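Cytochrome P450 268A2 Cyp268A2 (PDB 6BLD) is a haem protein of the cytochrome P450 family, holding protoporphyrin IX with iron in a largely helical fold. Local coordinates at residues 157-162 / 176-181. Sequence-based numbering, arbitrary orientation.
Sequences CAKELP and DRERVA
Glu178 reaches across from the first turn of helix 177-186 and sets its carboxylate against Lys159 and Glu160, where helix 153-158 gives way to helix 160-170. The contact is a small charged bridge at the surface of the helical part of the cytochrome P450 fold. It is tight only at the side-chain ends: the nearest CA atoms, of Lys159 and Ala181, stay 7.4 Å apart.

Lys159 NZ donates to Glu178 OE1 at 3.0 Å in a salt bridge, arriving on the anti side of that oxygen and 32° out of the carboxylate plane. The lysine takes CG between its backbone N and carbonyl carbon (chi1 73°) and then runs extended, crossing Glu178 at about a right angle. A second salt bridge, to Glu155, shares the same ammonium.

Glu160 crowds the other oxygen, its OE2 lying 2.8 Å from Glu178 OE2. The two carboxylate planes are 33° apart. Two acceptors this close would repel if both were charged; the nearby ammonium probably eases this, and a proton on one acid is possible.

Beneath the charged ends the fit is loose: Ala181 CB points at 157-162 but stops 4.9 Å from Lys159 O. On their inner sides the segments rest on other helices, Pro162 against the long helix 247-278 and Val180 against Tyr211 of helix 201-225. A water links the same two residues beside the salt bridge, accepting from Lys159 NZ at 3.0 Å and donating to the backbone Glu178 O at 2.6 Å.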
loop_
_atom_site.group_PDB
_atom_site.type_symbol
_atom_site.label_atom_id
_atom_site.label_comp_id
_atom_site.label_asym_id
_atom_site.label_seq_id
_atom_site.Cartn_x
_atom_site.Cartn_y
_atom_site.Cartn_z
ATOM N N CYS A 157 -7.704 10.829 -12.618
ATOM C CA CYS A 157 -7.859 11.386 -11.280
ATOM C C CYS A 157 -7.111 10.584 -10.220
ATOM O O CYS A 157 -6.262 11.133 -9.509
ATOM C CB CYS A 157 -9.341 11.471 -10.911
ATOM S SG CYS A 157 -9.658 12.217 -9.295
ATOM N N ALA A 158 -7.423 9.290 -10.106
ATOM C CA ALA A 158 -6.909 8.495 -8.993
ATOM C C ALA A 158 -5.386 8.445 -8.985
ATOM O O ALA A 158 -4.764 8.466 -7.917
ATOM C CB ALA A 158 -7.489 7.083 -9.047
ATOM N N LYS A 159 -4.766 8.378 -10.160
ATOM C CA LYS A 159 -3.315 8.293 -10.245
ATOM C C LYS A 159 -2.631 9.654 -10.260
ATOM O O LYS A 159 -1.409 9.715 -10.090
ATOM C CB LYS A 159 -2.905 7.508 -11.497
ATOM C CG LYS A 159 -3.105 8.274 -12.795
ATOM C CD LYS A 159 -2.118 7.837 -13.866
ATOM C CE LYS A 159 -2.091 8.831 -15.016
ATOM N NZ LYS A 159 -1.313 8.328 -16.182
ATOM N N GLU A 160 -3.383 10.743 -10.437
ATOM C CA GLU A 160 -2.765 12.044 -10.677
ATOM C C GLU A 160 -2.296 12.704 -9.384
ATOM O O GLU A 160 -1.170 13.208 -9.314
ATOM C CB GLU A 160 -3.740 12.957 -11.421
ATOM C CG GLU A 160 -3.611 12.888 -12.933
ATOM C CD GLU A 160 -2.165 12.879 -13.396
ATOM O OE1 GLU A 160 -1.415 13.817 -13.051
ATOM O OE2 GLU A 160 -1.777 11.927 -14.105
ATOM N N LEU A 161 -3.143 12.725 -8.357
ATOM C CA LEU A 161 -2.781 13.405 -7.116
ATOM C C LEU A 161 -1.607 12.736 -6.401
ATOM O O LEU A 161 -0.721 13.444 -5.907
ATOM C CB LEU A 161 -3.985 13.503 -6.174
ATOM C CG LEU A 161 -3.718 14.345 -4.922
ATOM C CD1 LEU A 161 -3.281 15.749 -5.311
ATOM C CD2 LEU A 161 -4.933 14.390 -4.013
ATOM N N PRO A 162 -1.555 11.398 -6.301
ATOM C CA PRO A 162 -0.381 10.785 -5.654
ATOM C C PRO A 162 0.939 11.122 -6.328
ATOM O O PRO A 162 1.912 11.433 -5.631
ATOM C CB PRO A 162 -0.692 9.283 -5.724
ATOM C CG PRO A 162 -2.166 9.218 -5.730
ATOM C CD PRO A 162 -2.602 10.392 -6.558
ATOM N N ASP A 176 9.459 13.055 -16.249
ATOM C CA ASP A 176 9.529 11.708 -15.699
ATOM C C ASP A 176 8.375 11.376 -14.766
ATOM O O ASP A 176 8.321 10.255 -14.250
ATOM C CB ASP A 176 10.852 11.512 -14.950
ATOM C CG ASP A 176 12.057 11.654 -15.850
ATOM O OD1 ASP A 176 12.169 10.876 -16.821
ATOM O OD2 ASP A 176 12.890 12.545 -15.587
ATOM N N ARG A 177 7.450 12.309 -14.539
ATOM C CA ARG A 177 6.444 12.112 -13.499
ATOM C C ARG A 177 5.451 11.018 -13.878
ATOM O O ARG A 177 5.173 10.119 -13.077
ATOM C CB ARG A 177 5.726 13.431 -13.212
ATOM C CG ARG A 177 6.541 14.378 -12.346
ATOM C CD ARG A 177 5.866 15.728 -12.178
ATOM N NE ARG A 177 6.688 16.646 -11.392
ATOM C CZ ARG A 177 6.250 17.329 -10.339
ATOM N NH1 ARG A 177 4.992 17.203 -9.937
ATOM N NH2 ARG A 177 7.071 18.139 -9.684
ATOM N N GLU A 178 4.908 11.073 -15.097
ATOM C CA GLU A 178 3.921 10.074 -15.496
ATOM C C GLU A 178 4.546 8.694 -15.666
ATOM O O GLU A 178 3.886 7.681 -15.404
ATOM C CB GLU A 178 3.219 10.503 -16.785
ATOM C CG GLU A 178 2.317 11.722 -16.632
ATOM C CD GLU A 178 1.242 11.534 -15.574
ATOM O OE1 GLU A 178 0.757 10.395 -15.401
ATOM O OE2 GLU A 178 0.878 12.530 -14.914
ATOM N N ARG A 179 5.808 8.629 -16.097
ATOM C CA ARG A 179 6.465 7.335 -16.245
ATOM C C ARG A 179 6.802 6.717 -14.893
ATOM O O ARG A 179 6.762 5.490 -14.749
ATOM C CB ARG A 179 7.728 7.476 -17.094
ATOM C CG ARG A 179 7.478 8.006 -18.494
ATOM C CD ARG A 179 8.783 8.344 -19.195
ATOM N NE ARG A 179 9.608 7.161 -19.417
ATOM C CZ ARG A 179 10.792 7.180 -20.022
ATOM N NH1 ARG A 179 11.293 8.325 -20.466
ATOM N NH2 ARG A 179 11.474 6.055 -20.182
ATOM N N VAL A 180 7.140 7.540 -13.898
ATOM C CA VAL A 180 7.404 7.012 -12.564
ATOM C C VAL A 180 6.130 6.432 -11.960
ATOM O O VAL A 180 6.149 5.356 -11.350
ATOM C CB VAL A 180 8.018 8.103 -11.668
ATOM C CG1 VAL A 180 7.886 7.727 -10.198
ATOM C CG2 VAL A 180 9.477 8.328 -12.033
ATOM N N ALA A 181 5.002 7.127 -12.130
ATOM C CA ALA A 181 3.730 6.606 -11.639
ATOM C C ALA A 181 3.361 5.304 -12.339
ATOM O O ALA A 181 2.833 4.379 -11.710
ATOM C CB ALA A 181 2.627 7.647 -11.828
HETATM O O HOH W 1 1.312 7.138 -15.508
#